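Local coordinates for SIR4-interacting protein SIF2 (PDB 1R5M) that serves as a WD-repeat subunit of the yeast Set3C corepressor complex, antagonises telomeric silencing and interacts with SIR4, at residues C113-H118 and V155-D160; L145-A150 and V172-N177; T162-M167 and W176-G181. One frame throughout, in Å; residues are numbered along the deposited sequence.

Contact 1. Residues C113-H118 and V155-D160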
loop_
_atom_site.group_PDB
_atom_site.type_symbol
_atom_site.label_atom_id
_atom_site.label_comp_id
_atom_site.label_asym_id
_atom_site.label_seq_id
_atom_site.Cartn_x
_atom_site.Cartn_y
_atom_site.Cartn_z
ATOM N N CYS A 113 -9.485 -4.133 -2.880
ATOM C CA CYS A 113 -8.263 -3.564 -3.426
ATOM C C CYS A 113 -8.557 -2.553 -4.525
ATOM O O CYS A 113 -9.476 -2.743 -5.322
ATOM C CB CYS A 113 -7.398 -4.708 -3.979
ATOM S SG CYS A 113 -5.729 -4.278 -4.550
ATOM N N LEU A 114 -7.792 -1.464 -4.539
ATOM C CA LEU A 114 -7.920 -0.435 -5.569
ATOM C C LEU A 114 -6.506 -0.011 -5.949
ATOM O O LEU A 114 -5.646 0.148 -5.078
ATOM C CB LEU A 114 -8.692 0.788 -5.067
ATOM C CG LEU A 114 -10.130 0.549 -4.600
ATOM C CD1 LEU A 114 -10.119 0.259 -3.110
ATOM C CD2 LEU A 114 -10.984 1.773 -4.889
ATOM N N ALA A 115 -6.264 0.170 -7.243
ATOM C CA ALA A 115 -4.939 0.568 -7.698
ATOM C C ALA A 115 -4.978 1.427 -8.953
ATOM O O ALA A 115 -5.394 0.964 -10.014
ATOM C CB ALA A 115 -4.080 -0.673 -7.955
ATOM N N TRP A 116 -4.551 2.678 -8.820
ATOM C CA TRP A 116 -4.484 3.600 -9.953
ATOM C C TRP A 116 -3.259 3.263 -10.791
ATOM O O TRP A 116 -2.251 2.784 -10.267
ATOM C CB TRP A 116 -4.292 5.051 -9.491
ATOM C CG TRP A 116 -5.462 5.709 -8.859
ATOM C CD1 TRP A 116 -5.665 5.920 -7.523
ATOM C CD2 TRP A 116 -6.569 6.310 -9.534
ATOM N NE1 TRP A 116 -6.830 6.622 -7.329
ATOM C CE2 TRP A 116 -7.406 6.873 -8.546
ATOM C CE3 TRP A 116 -6.936 6.426 -10.881
ATOM C CZ2 TRP A 116 -8.590 7.545 -8.862
ATOM C CZ3 TRP A 116 -8.115 7.095 -11.196
ATOM C CH2 TRP A 116 -8.928 7.646 -10.190
ATOM N N SER A 117 -3.345 3.520 -12.092
ATOM C CA SER A 117 -2.202 3.319 -12.968
ATOM C C SER A 117 -1.269 4.490 -12.637
ATOM O O SER A 117 -1.709 5.500 -12.081
ATOM C CB SER A 117 -2.636 3.376 -14.433
ATOM O OG SER A 117 -3.231 4.624 -14.731
ATOM N N HIS A 118 0.010 4.365 -12.971
ATOM C CA HIS A 118 0.968 5.425 -12.661
ATOM C C HIS A 118 0.632 6.777 -13.283
ATOM O O HIS A 118 0.955 7.824 -12.725
ATOM C CB HIS A 118 2.373 4.981 -13.076
ATOM C CG HIS A 118 2.915 3.861 -12.243
ATOM N ND1 HIS A 118 3.198 4.003 -10.902
ATOM C CD2 HIS A 118 3.201 2.575 -12.555
ATOM C CE1 HIS A 118 3.637 2.852 -10.423
ATOM N NE2 HIS A 118 3.648 1.970 -11.406
ATOM N N VAL A 155 -2.414 -5.432 -6.209
ATOM C CA VAL A 155 -2.458 -5.184 -7.649
ATOM C C VAL A 155 -1.399 -4.127 -7.933
ATOM O O VAL A 155 -1.431 -3.041 -7.351
ATOM C CB VAL A 155 -3.824 -4.638 -8.115
ATOM C CG1 VAL A 155 -3.754 -4.262 -9.596
ATOM C CG2 VAL A 155 -4.904 -5.681 -7.895
ATOM N N LYS A 156 -0.455 -4.451 -8.811
ATOM C CA LYS A 156 0.617 -3.519 -9.156
ATOM C C LYS A 156 0.700 -3.329 -10.670
ATOM O O LYS A 156 0.693 -4.299 -11.428
ATOM C CB LYS A 156 1.967 -4.031 -8.633
ATOM C CG LYS A 156 2.081 -4.147 -7.107
ATOM C CD LYS A 156 2.072 -2.781 -6.440
ATOM C CE LYS A 156 2.288 -2.873 -4.923
ATOM N NZ LYS A 156 3.659 -3.312 -4.521
ATOM N N TRP A 157 0.777 -2.069 -11.091
ATOM C CA TRP A 157 0.884 -1.713 -12.504
ATOM C C TRP A 157 2.345 -1.588 -12.905
ATOM O O TRP A 157 3.172 -1.139 -12.110
ATOM C CB TRP A 157 0.253 -0.349 -12.774
ATOM C CG TRP A 157 -1.226 -0.280 -12.732
ATOM C CD1 TRP A 157 -2.019 -0.198 -11.626
ATOM C CD2 TRP A 157 -2.095 -0.195 -13.861
ATOM N NE1 TRP A 157 -3.336 -0.053 -11.999
ATOM C CE2 TRP A 157 -3.410 -0.050 -13.368
ATOM C CE3 TRP A 157 -1.889 -0.224 -15.247
ATOM C CZ2 TRP A 157 -4.518 0.069 -14.212
ATOM C CZ3 TRP A 157 -2.990 -0.106 -16.088
ATOM C CH2 TRP A 157 -4.288 0.039 -15.566
ATOM N N ASN A 158 2.667 -1.955 -14.141
ATOM C CA ASN A 158 4.043 -1.808 -14.593
ATOM C C ASN A 158 4.222 -0.374 -15.089
ATOM O O ASN A 158 3.255 0.387 -15.170
ATOM C CB ASN A 158 4.378 -2.846 -15.678
ATOM C CG ASN A 158 3.848 -2.478 -17.045
ATOM O OD1 ASN A 158 2.791 -1.865 -17.177
ATOM N ND2 ASN A 158 4.581 -2.876 -18.080
ATOM N N LYS A 159 5.462 -0.017 -15.406
ATOM C CA LYS A 159 5.828 1.326 -15.845
ATOM C C LYS A 159 4.961 2.001 -16.910
ATOM O O LYS A 159 4.462 3.106 -16.694
ATOM C CB LYS A 159 7.288 1.318 -16.314
ATOM C CG LYS A 159 7.856 2.692 -16.641
ATOM C CD LYS A 159 7.949 3.560 -15.398
ATOM C CE LYS A 159 8.506 4.940 -15.719
ATOM N NZ LYS A 159 8.562 5.804 -14.506
ATOM N N ASP A 160 4.782 1.350 -18.053
ATOM C CA ASP A 160 4.002 1.955 -19.132
ATOM C C ASP A 160 2.490 1.729 -19.113
ATOM O O ASP A 160 1.795 2.119 -20.051
ATOM C CB ASP A 160 4.564 1.527 -20.489
ATOM C CG ASP A 160 4.793 0.038 -20.580
ATOM O OD1 ASP A 160 3.904 -0.728 -20.155
ATOM O OD2 ASP A 160 5.860 -0.369 -21.086
HETATM O O HOH W 1 0.912 2.316 -14.889
#

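Contact 2. Residues L145-A150 and V172-N177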
loop_
_atom_site.group_PDB
_atom_site.type_symbol
_atom_site.label_atom_id
_atom_site.label_comp_id
_atom_site.label_asym_id
_atom_site.label_seq_id
_atom_site.Cartn_x
_atom_site.Cartn_y
_atom_site.Cartn_z
ATOM N N LEU A 145 -11.567 -8.331 -15.796
ATOM C CA LEU A 145 -10.519 -9.343 -15.673
ATOM C C LEU A 145 -10.875 -10.323 -14.563
ATOM O O LEU A 145 -10.551 -10.100 -13.394
ATOM C CB LEU A 145 -9.181 -8.660 -15.364
ATOM C CG LEU A 145 -8.462 -7.935 -16.514
ATOM C CD1 LEU A 145 -9.370 -6.918 -17.177
ATOM C CD2 LEU A 145 -7.213 -7.257 -15.966
ATOM N N ASN A 146 -11.518 -11.423 -14.936
ATOM C CA ASN A 146 -11.953 -12.402 -13.949
ATOM C C ASN A 146 -11.261 -13.758 -14.046
ATOM O O ASN A 146 -11.438 -14.492 -15.018
ATOM C CB ASN A 146 -13.469 -12.575 -14.062
ATOM C CG ASN A 146 -14.062 -13.274 -12.863
ATOM O OD1 ASN A 146 -13.728 -12.954 -11.723
ATOM N ND2 ASN A 146 -14.955 -14.226 -13.111
ATOM N N PHE A 147 -10.465 -14.078 -13.031
ATOM C CA PHE A 147 -9.759 -15.352 -12.979
ATOM C C PHE A 147 -9.568 -15.780 -11.524
ATOM O O PHE A 147 -9.706 -16.958 -11.192
ATOM C CB PHE A 147 -8.401 -15.250 -13.678
ATOM C CG PHE A 147 -7.783 -16.582 -13.986
ATOM C CD1 PHE A 147 -8.341 -17.411 -14.957
ATOM C CD2 PHE A 147 -6.664 -17.023 -13.294
ATOM C CE1 PHE A 147 -7.791 -18.659 -15.233
ATOM C CE2 PHE A 147 -6.104 -18.273 -13.562
ATOM C CZ PHE A 147 -6.670 -19.091 -14.534
ATOM N N HIS A 148 -9.250 -14.822 -10.657
ATOM C CA HIS A 148 -9.072 -15.115 -9.235
ATOM C C HIS A 148 -10.399 -15.579 -8.647
ATOM O O HIS A 148 -11.461 -15.160 -9.100
ATOM C CB HIS A 148 -8.639 -13.862 -8.472
ATOM C CG HIS A 148 -7.246 -13.407 -8.774
ATOM N ND1 HIS A 148 -6.132 -13.983 -8.199
ATOM C CD2 HIS A 148 -6.789 -12.408 -9.566
ATOM C CE1 HIS A 148 -5.049 -13.354 -8.623
ATOM N NE2 HIS A 148 -5.421 -12.395 -9.452
ATOM N N ARG A 149 -10.330 -16.425 -7.622
ATOM C CA ARG A 149 -11.530 -16.915 -6.955
ATOM C C ARG A 149 -11.427 -16.712 -5.446
ATOM O O ARG A 149 -12.093 -17.392 -4.666
ATOM C CB ARG A 149 -11.762 -18.393 -7.279
ATOM C CG ARG A 149 -12.144 -18.642 -8.733
ATOM C CD ARG A 149 -12.952 -19.922 -8.871
ATOM N NE ARG A 149 -12.174 -21.118 -8.554
ATOM C CZ ARG A 149 -11.326 -21.702 -9.393
ATOM N NH1 ARG A 149 -11.141 -21.204 -10.608
ATOM N NH2 ARG A 149 -10.669 -22.795 -9.021
ATOM N N ALA A 150 -10.583 -15.765 -5.046
ATOM C CA ALA A 150 -10.382 -15.433 -3.639
ATOM C C ALA A 150 -10.169 -13.919 -3.548
ATOM O O ALA A 150 -9.858 -13.272 -4.548
ATOM C CB ALA A 150 -9.168 -16.182 -3.087
ATOM N N VAL A 172 -2.699 -16.934 -5.233
ATOM C CA VAL A 172 -2.747 -17.199 -6.659
ATOM C C VAL A 172 -2.330 -15.849 -7.224
ATOM O O VAL A 172 -2.911 -14.822 -6.872
ATOM C CB VAL A 172 -4.164 -17.551 -7.135
ATOM C CG1 VAL A 172 -4.209 -17.608 -8.657
ATOM C CG2 VAL A 172 -4.576 -18.897 -6.557
ATOM N N THR A 173 -1.311 -15.849 -8.072
ATOM C CA THR A 173 -0.800 -14.615 -8.648
ATOM C C THR A 173 -0.932 -14.662 -10.159
ATOM O O THR A 173 -0.555 -15.646 -10.794
ATOM C CB THR A 173 0.668 -14.415 -8.250
ATOM O OG1 THR A 173 0.772 -14.457 -6.821
ATOM C CG2 THR A 173 1.184 -13.077 -8.747
ATOM N N ILE A 174 -1.464 -13.587 -10.731
ATOM C CA ILE A 174 -1.685 -13.523 -12.168
ATOM C C ILE A 174 -1.014 -12.331 -12.838
ATOM O O ILE A 174 -1.048 -11.220 -12.312
ATOM C CB ILE A 174 -3.200 -13.429 -12.476
ATOM C CG1 ILE A 174 -3.943 -14.603 -11.836
ATOM C CG2 ILE A 174 -3.428 -13.379 -13.980
ATOM C CD1 ILE A 174 -3.518 -15.959 -12.346
ATOM N N LEU A 175 -0.408 -12.582 -13.996
ATOM C CA LEU A 175 0.219 -11.539 -14.802
ATOM C C LEU A 175 -0.775 -11.306 -15.934
ATOM O O LEU A 175 -1.093 -12.231 -16.685
ATOM C CB LEU A 175 1.554 -12.014 -15.382
ATOM C CG LEU A 175 2.094 -11.156 -16.530
ATOM C CD1 LEU A 175 2.417 -9.749 -16.036
ATOM C CD2 LEU A 175 3.336 -11.823 -17.114
ATOM N N TRP A 176 -1.277 -10.082 -16.041
ATOM C CA TRP A 176 -2.256 -9.746 -17.070
ATOM C C TRP A 176 -1.761 -8.746 -18.090
ATOM O O TRP A 176 -0.929 -7.893 -17.789
ATOM C CB TRP A 176 -3.500 -9.075 -16.474
ATOM C CG TRP A 176 -4.235 -9.778 -15.391
ATOM C CD1 TRP A 176 -3.939 -9.781 -14.057
ATOM C CD2 TRP A 176 -5.452 -10.508 -15.536
ATOM N NE1 TRP A 176 -4.906 -10.462 -13.360
ATOM C CE2 TRP A 176 -5.849 -10.922 -14.245
ATOM C CE3 TRP A 176 -6.253 -10.851 -16.636
ATOM C CZ2 TRP A 176 -7.013 -11.664 -14.022
ATOM C CZ3 TRP A 176 -7.411 -11.589 -16.413
ATOM C CH2 TRP A 176 -7.779 -11.986 -15.114
ATOM N N ASN A 177 -2.282 -8.863 -19.307
ATOM C CA ASN A 177 -2.032 -7.850 -20.315
ATOM C C ASN A 177 -3.326 -7.104 -19.984
ATOM O O ASN A 177 -4.421 -7.576 -20.299
ATOM C CB ASN A 177 -2.096 -8.407 -21.732
ATOM C CG ASN A 177 -2.111 -7.309 -22.772
ATOM O OD1 ASN A 177 -2.783 -6.295 -22.595
ATOM N ND2 ASN A 177 -1.375 -7.503 -23.863
#

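Contact 3. Residues T162-M167 and W176-G181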
loop_
_atom_site.group_PDB
_atom_site.type_symbol
_atom_site.label_atom_id
_atom_site.label_comp_id
_atom_site.label_asym_id
_atom_site.label_seq_id
_atom_site.Cartn_x
_atom_site.Cartn_y
_atom_site.Cartn_z
ATOM N N THR A 162 0.717 -1.143 -19.264
ATOM C CA THR A 162 0.245 -2.175 -20.177
ATOM C C THR A 162 0.013 -3.518 -19.491
ATOM O O THR A 162 -0.703 -4.370 -20.013
ATOM C CB THR A 162 1.242 -2.387 -21.333
ATOM O OG1 THR A 162 2.531 -2.720 -20.803
ATOM C CG2 THR A 162 1.361 -1.118 -22.171
ATOM N N HIS A 163 0.622 -3.707 -18.325
ATOM C CA HIS A 163 0.478 -4.959 -17.594
ATOM C C HIS A 163 0.274 -4.725 -16.113
ATOM O O HIS A 163 0.699 -3.709 -15.569
ATOM C CB HIS A 163 1.731 -5.830 -17.738
ATOM C CG HIS A 163 2.037 -6.240 -19.143
ATOM N ND1 HIS A 163 2.590 -5.380 -20.066
ATOM C CD2 HIS A 163 1.867 -7.420 -19.781
ATOM C CE1 HIS A 163 2.751 -6.014 -21.213
ATOM N NE2 HIS A 163 2.319 -7.255 -21.068
ATOM N N ILE A 164 -0.388 -5.675 -15.464
ATOM C CA ILE A 164 -0.571 -5.603 -14.023
ATOM C C ILE A 164 -0.329 -6.992 -13.465
ATOM O O ILE A 164 -0.422 -7.994 -14.183
ATOM C CB ILE A 164 -2.004 -5.179 -13.581
ATOM C CG1 ILE A 164 -3.043 -6.177 -14.091
ATOM C CG2 ILE A 164 -2.305 -3.768 -14.052
ATOM C CD1 ILE A 164 -4.404 -6.029 -13.410
ATOM N N ILE A 165 0.023 -7.037 -12.187
ATOM C CA ILE A 165 0.209 -8.294 -11.479
ATOM C C ILE A 165 -0.835 -8.211 -10.383
ATOM O O ILE A 165 -0.956 -7.180 -9.719
ATOM C CB ILE A 165 1.574 -8.398 -10.789
ATOM C CG1 ILE A 165 2.694 -8.337 -11.819
ATOM C CG2 ILE A 165 1.651 -9.698 -9.993
ATOM C CD1 ILE A 165 4.023 -8.005 -11.202
ATOM N N SER A 166 -1.608 -9.273 -10.204
ATOM C CA SER A 166 -2.616 -9.286 -9.151
ATOM C C SER A 166 -2.424 -10.548 -8.330
ATOM O O SER A 166 -2.047 -11.592 -8.859
ATOM C CB SER A 166 -4.032 -9.249 -9.741
ATOM O OG SER A 166 -4.252 -10.328 -10.634
ATOM N N MET A 167 -2.656 -10.443 -7.029
ATOM C CA MET A 167 -2.513 -11.598 -6.156
ATOM C C MET A 167 -3.663 -11.620 -5.169
ATOM O O MET A 167 -4.097 -10.571 -4.691
ATOM C CB MET A 167 -1.182 -11.550 -5.397
ATOM C CG MET A 167 -0.910 -12.811 -4.577
ATOM S SD MET A 167 0.758 -12.867 -3.899
ATOM C CE MET A 167 0.607 -11.593 -2.690
ATOM N N TRP A 176 -1.277 -10.082 -16.041
ATOM C CA TRP A 176 -2.256 -9.746 -17.070
ATOM C C TRP A 176 -1.761 -8.746 -18.090
ATOM O O TRP A 176 -0.929 -7.893 -17.789
ATOM C CB TRP A 176 -3.500 -9.075 -16.474
ATOM C CG TRP A 176 -4.235 -9.778 -15.391
ATOM C CD1 TRP A 176 -3.939 -9.781 -14.057
ATOM C CD2 TRP A 176 -5.452 -10.508 -15.536
ATOM N NE1 TRP A 176 -4.906 -10.462 -13.360
ATOM C CE2 TRP A 176 -5.849 -10.922 -14.245
ATOM C CE3 TRP A 176 -6.253 -10.851 -16.636
ATOM C CZ2 TRP A 176 -7.013 -11.664 -14.022
ATOM C CZ3 TRP A 176 -7.411 -11.589 -16.413
ATOM C CH2 TRP A 176 -7.779 -11.986 -15.114
ATOM N N ASN A 177 -2.282 -8.863 -19.307
ATOM C CA ASN A 177 -2.032 -7.850 -20.315
ATOM C C ASN A 177 -3.326 -7.104 -19.984
ATOM O O ASN A 177 -4.421 -7.576 -20.299
ATOM C CB ASN A 177 -2.096 -8.407 -21.732
ATOM C CG ASN A 177 -2.111 -7.309 -22.772
ATOM O OD1 ASN A 177 -2.783 -6.295 -22.595
ATOM N ND2 ASN A 177 -1.375 -7.503 -23.863
ATOM N N VAL A 178 -3.207 -5.971 -19.302
ATOM C CA VAL A 178 -4.375 -5.222 -18.859
ATOM C C VAL A 178 -5.232 -4.610 -19.962
ATOM O O VAL A 178 -6.433 -4.394 -19.778
ATOM C CB VAL A 178 -3.951 -4.124 -17.842
ATOM C CG1 VAL A 178 -3.414 -2.902 -18.569
ATOM C CG2 VAL A 178 -5.119 -3.770 -16.940
ATOM N N ILE A 179 -4.627 -4.347 -21.113
ATOM C CA ILE A 179 -5.361 -3.764 -22.227
ATOM C C ILE A 179 -6.260 -4.798 -22.905
ATOM O O ILE A 179 -7.427 -4.520 -23.186
ATOM C CB ILE A 179 -4.390 -3.135 -23.252
ATOM C CG1 ILE A 179 -3.720 -1.907 -22.621
ATOM C CG2 ILE A 179 -5.133 -2.755 -24.527
ATOM C CD1 ILE A 179 -2.686 -1.235 -23.499
ATOM N N SER A 180 -5.725 -5.988 -23.158
ATOM C CA SER A 180 -6.515 -7.040 -23.790
ATOM C C SER A 180 -7.313 -7.817 -22.742
ATOM O O SER A 180 -8.293 -8.489 -23.066
ATOM C CB SER A 180 -5.608 -8.000 -24.568
ATOM O OG SER A 180 -4.654 -8.606 -23.714
ATOM N N GLY A 181 -6.892 -7.717 -21.484
ATOM C CA GLY A 181 -7.583 -8.419 -20.414
ATOM C C GLY A 181 -7.349 -9.914 -20.469
ATOM O O GLY A 181 -8.226 -10.705 -20.115
HETATM O O HOH W 2 -0.766 -4.456 -22.784
#

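Contact 1. Residues C113-H118 and V155-D160
The indole of Trp-157 donates from NE1 to the backbone O of Ala-115 at 3.0 Å. The oxygen lies close to the indole plane. The N-H instead comes from above the carbonyl plane of Ala-115. In return, His-118 NE2 donates to Trp-157 O at 3.2 Å, a rather bent bond with an N-H...O angle of 137°. Asn-158 O sits at the edge of the same imidazole, 3.4 Å from His-118 CD2. A water adds a second bridge, accepting from His-118 N and donating to Asn-158 O. Trp-157 CG lies anti to its own carbonyl carbon (chi1 -73°), which sends the indole across to the 113-118 segment. There Ser-117 sits over one face, with its CA 3.5 Å from the centroid of the five-membered ring of Trp-157 and almost on the ring normal. This is a CH-pi contact, and Ser-117 CB continues it over the centre of the indole. Ser-117 OG turns to Ser-122 N instead. Farther back along the strands the contact is apolar. Ala-115 CB packs on Val-155 CG1 at 4.0 Å, and Cys-113 SG meets Val-155 CG2 at 3.7 Å. The strand axes run 7.2 Å apart and nearly parallel, with no backbone-to-backbone hydrogen bond between them. Strands 111-116 and 152-157 are the first strands of successive four-stranded sheets. Such side-by-side packing of neighbouring blades is typical of a WD40 beta-propeller.

Contact 2. Residues L145-A150 and V172-N177
Val-172 touches His-148 at the start of the segment. Val-172 O lies in the imidazole plane, 3.1 Å from His-148 CE1. The fold is a WD40 beta-propeller, and here the loop linking outer strand 141-145 of the preceding blade to strand 152-157 folds against strand 173-177. His-148 and Asp-168 stand where the conserved histidine and aspartate of the WD-repeat hydrogen-bond network are expected. His-148 ND1 bonds Asp-168, and NE2 bonds Ser-166, so both ring nitrogens are satisfied. Next along the strand, Ile-174 uses its longer branch for both rings: CG1 rests 3.6 Å from His-148 NE2, and CD1, one carbon farther out, reaches Phe-147 CD2 at 3.5 Å. The side chains of Phe-147 and Ile-174 cross at about a right angle. Phe-147 CG is anti to its backbone N (chi1 -165°), and this sets the ring beside Ile-174. Trp-176 comes last and lies sandwiched. The other branch of Ile-174, CG2, is over one face, toward the rim, and Leu-145 is over the opposite one. The Leu-145 methyl CD2 also sits toward the rim. Phe-147 CB meets Trp-176 CH2 at 3.6 Å. Leu-145 CB makes a CH-pi contact, 3.6 Å from the centroid of the six-membered ring of Trp-176.

Contact 3. Residues T162-M167 and W176-G181
A beta hairpin of one WD40 blade joins residues 162-167 to 176-181, and Ser-166 and Trp-176 extend it into the hydrogen-bond network characteristic of the WD repeat. Trp-176 NE1 donates to Ser-166 OG at 2.8 Å, with the oxygen in the indole plane. Ser-166 OG also bonds His-148 NE2, so one buried hydroxyl links two rings. Its chi1 of 57° puts OG between the backbone N and carbonyl carbon, facing the indole. Ile-164 and Trp-176 form an antiparallel hydrogen-bonded pair. Trp-176 N donates to Ile-164 O at 2.9 Å in a practically straight bond, and Ile-164 N returns a longer one of 3.3 Å to Trp-176 O. Ile-164 CG1 packs 3.7 Å from Trp-176 CD1. On its other branch, Ile-164 CG2 meets Val-178 CG2 at 4.0 Å, and both side chains touch Trp-157 of strand 152-157. His-163 and Asn-177 make the next, non-hydrogen-bonded pair. Val-178 N then donates to Thr-162 O at 3.1 Å as the second strand ends. A water donates to both Thr-162 O and Asn-177 OD1, tying the two segments at this end. Asn-177 OD1 also accepts from Ser-180 N at 3.0 Å, forming an Asx motif. Gly-181 N bonds Asn-177 O and closes the turn. The whole is typical of the middle two strands of a propeller blade, with the turn leading to the outer strand 182-187.

Overall arrangement
All three contacts meet at the antiparallel sheet of strands 152-157, 163-168, 173-177 and 182-187. Contact 1 joins its first strand to the preceding blade. Contact 3 lies within the one blade, whereas contact 2 brings the linking loop, with the end of strand 141-145, onto it. Contacts 1 and 3 come in series along the chain, their centres about 9 Å apart, and adjoin through Lys-156 O with Ile-165 N and Asn-158 N with His-163 O. Contacts 2 and 3 are equally close and share Trp-176 and Asn-177. The centres of contacts 1 and 2 lie about 14 Å apart. Together they join one blade to its predecessor and tie its own strands, as in the closed ring of a WD40 propeller.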